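Local coordinates for protein CrmK (Actinoalloteichus sp. WH1-2216-6, PDB 5I1V) that acts as an oxidase with covalently bound FAD in the recycling of shunt products during caerulomycin biosynthesis, at residues A266-F271 and M375-Y380. Numbering follows the deposited sequence.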
loop_
_atom_site.group_PDB
_atom_site.type_symbol
_atom_site.label_atom_id
_atom_site.label_comp_id
_atom_site.label_asym_id
_atom_site.label_seq_id
_atom_site.Cartn_x
_atom_site.Cartn_y
_atom_site.Cartn_z
ATOM N N ALA A 266 -9.064 16.262 13.204
ATOM C CA ALA A 266 -8.497 15.336 14.175
ATOM C C ALA A 266 -9.297 14.063 14.336
ATOM O O ALA A 266 -10.537 14.074 14.224
ATOM C CB ALA A 266 -8.342 16.041 15.498
ATOM N N LEU A 267 -8.579 12.970 14.595
ATOM C CA LEU A 267 -9.188 11.684 14.847
ATOM C C LEU A 267 -8.648 11.121 16.164
ATOM O O LEU A 267 -7.446 10.992 16.332
ATOM C CB LEU A 267 -8.877 10.739 13.707
ATOM C CG LEU A 267 -9.588 9.387 13.718
ATOM C CD1 LEU A 267 -9.948 8.882 12.321
ATOM C CD2 LEU A 267 -8.716 8.354 14.367
ATOM N N LEU A 268 -9.558 10.749 17.053
ATOM C CA LEU A 268 -9.209 10.174 18.351
ATOM C C LEU A 268 -9.526 8.670 18.312
ATOM O O LEU A 268 -10.635 8.300 18.056
ATOM C CB LEU A 268 -10.042 10.839 19.408
ATOM C CG LEU A 268 -9.843 10.317 20.830
ATOM C CD1 LEU A 268 -8.403 10.512 21.288
ATOM C CD2 LEU A 268 -10.853 11.048 21.698
ATOM N N GLU A 269 -8.546 7.811 18.528
ATOM C CA GLU A 269 -8.782 6.378 18.486
ATOM C C GLU A 269 -8.719 5.877 19.914
ATOM O O GLU A 269 -7.653 5.892 20.533
ATOM C CB GLU A 269 -7.715 5.646 17.700
ATOM C CG GLU A 269 -7.610 6.045 16.255
ATOM C CD GLU A 269 -6.685 5.124 15.455
ATOM O OE1 GLU A 269 -5.599 5.595 15.053
ATOM O OE2 GLU A 269 -7.048 3.927 15.245
ATOM N N CYS A 270 -9.845 5.399 20.394
ATOM C CA CYS A 270 -9.916 4.839 21.727
ATOM C C CYS A 270 -9.885 3.317 21.684
ATOM O O CYS A 270 -10.914 2.684 21.704
ATOM C CB CYS A 270 -11.208 5.302 22.378
ATOM S SG CYS A 270 -11.369 7.091 22.381
ATOM N N PHE A 271 -8.680 2.781 21.608
ATOM C CA PHE A 271 -8.421 1.377 21.638
ATOM C C PHE A 271 -8.789 0.740 22.969
ATOM O O PHE A 271 -8.755 1.395 24.036
ATOM C CB PHE A 271 -6.947 1.126 21.432
ATOM C CG PHE A 271 -6.417 1.504 20.070
ATOM C CD1 PHE A 271 -6.678 0.714 18.958
ATOM C CD2 PHE A 271 -5.590 2.597 19.922
ATOM C CE1 PHE A 271 -6.156 1.052 17.712
ATOM C CE2 PHE A 271 -5.045 2.925 18.704
ATOM C CZ PHE A 271 -5.322 2.151 17.589
ATOM N N MET A 375 -12.909 2.138 19.413
ATOM C CA MET A 375 -13.838 3.082 18.860
ATOM C C MET A 375 -13.076 4.359 18.560
ATOM O O MET A 375 -12.042 4.663 19.170
ATOM C CB MET A 375 -15.103 3.291 19.718
ATOM C CG MET A 375 -14.906 3.873 21.087
ATOM S SD MET A 375 -16.504 4.031 21.939
ATOM C CE MET A 375 -17.318 5.231 20.874
ATOM N N GLU A 376 -13.561 5.059 17.547
ATOM C CA GLU A 376 -12.935 6.280 17.080
ATOM C C GLU A 376 -13.924 7.407 16.971
ATOM O O GLU A 376 -15.075 7.207 16.580
ATOM C CB GLU A 376 -12.315 6.080 15.684
ATOM C CG GLU A 376 -11.423 4.883 15.506
ATOM C CD GLU A 376 -10.819 4.786 14.083
ATOM O OE1 GLU A 376 -11.360 5.383 13.107
ATOM O OE2 GLU A 376 -9.790 4.091 13.942
ATOM N N TYR A 377 -13.440 8.606 17.277
ATOM C CA TYR A 377 -14.189 9.832 17.087
ATOM C C TYR A 377 -13.521 10.639 15.981
ATOM O O TYR A 377 -12.367 10.991 16.075
ATOM C CB TYR A 377 -14.191 10.636 18.377
ATOM C CG TYR A 377 -14.959 9.998 19.478
ATOM C CD1 TYR A 377 -16.309 10.251 19.628
ATOM C CD2 TYR A 377 -14.343 9.173 20.397
ATOM C CE1 TYR A 377 -17.026 9.704 20.656
ATOM C CE2 TYR A 377 -15.063 8.617 21.433
ATOM C CZ TYR A 377 -16.396 8.908 21.567
ATOM O OH TYR A 377 -17.119 8.340 22.582
ATOM N N ILE A 378 -14.275 10.953 14.946
ATOM C CA ILE A 378 -13.734 11.516 13.706
ATOM C C ILE A 378 -14.352 12.875 13.407
ATOM O O ILE A 378 -15.539 12.972 13.201
ATOM C CB ILE A 378 -14.064 10.582 12.520
ATOM C CG1 ILE A 378 -13.576 9.164 12.817
ATOM C CG2 ILE A 378 -13.434 11.105 11.218
ATOM C CD1 ILE A 378 -14.264 8.063 12.051
ATOM N N ALA A 379 -13.533 13.907 13.381
ATOM C CA ALA A 379 -13.960 15.254 13.104
ATOM C C ALA A 379 -14.613 15.288 11.708
ATOM O O ALA A 379 -14.210 14.542 10.836
ATOM C CB ALA A 379 -12.777 16.171 13.133
ATOM N N TYR A 380 -15.677 16.076 11.578
ATOM C CA TYR A 380 -16.511 16.123 10.360
ATOM C C TYR A 380 -17.184 17.486 10.282
ATOM O O TYR A 380 -16.768 18.411 10.986
ATOM C CB TYR A 380 -17.540 14.995 10.457
ATOM C CG TYR A 380 -18.285 14.589 9.217
ATOM C CD1 TYR A 380 -17.638 14.130 8.068
ATOM C CD2 TYR A 380 -19.652 14.651 9.197
ATOM C CE1 TYR A 380 -18.372 13.748 6.958
ATOM C CE2 TYR A 380 -20.397 14.250 8.113
ATOM C CZ TYR A 380 -19.747 13.794 6.983
ATOM O OH TYR A 380 -20.515 13.428 5.887
#
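Glu376 and Glu269 form a non-hydrogen-bonded pair of two antiparallel strands, their side chains rising side by side from the same face of the sheet. Followed outward, Glu376 CB sits 3.7 Å from Leu268 O; with CG anti to the carbonyl carbon (chi1 -50°) and so beside the backbone N, the extended chain runs along Glu269, the two CG atoms of Glu376 and Glu269 4.1 Å apart. The carboxylate then forks: OE1 reaches Leu267 CD1 at 3.9 Å, while OE2 comes within 3.0 Å of Glu269 OE2, two acceptor oxygens brought close with no hydrogen bond assigned between them, the carboxylate planes 80° apart. Exchanging Glu376 for an alanine would probably open a gap beside Glu269 CG and Leu267 CD1, the Glu269 side chain losing the neighbour that lies along it. Next along this face, Leu267 CD1 packs on Ile378 CG1 at 3.7 Å. The strands lie inside the large antiparallel sheet of the substrate-binding domain usual in this FAD-linked oxidoreductase family, flanked by strands 277-285 and 400-408. Leu267 and Ile378 turn toward the flavin side, touching the FAD-binding residues Phe123 and Tyr138, and the Ile378 side chain lies about 7 Å from the FAD, consistent with a wall of the active site. On the opposite face, packed beneath helix 237-253, Cys270 SG meets the edge of the Tyr377 ring, 4.1 Å from CE2; Leu268 CD2 approaches the same ring obliquely, and the Tyr377 hydroxyl is hydrogen-bonded to His351. Reciprocal N-H···O bonds join Leu268 with Tyr377 and Cys270 with Met375, and Ala379 N donates to Ala266 O at 3.1 Å.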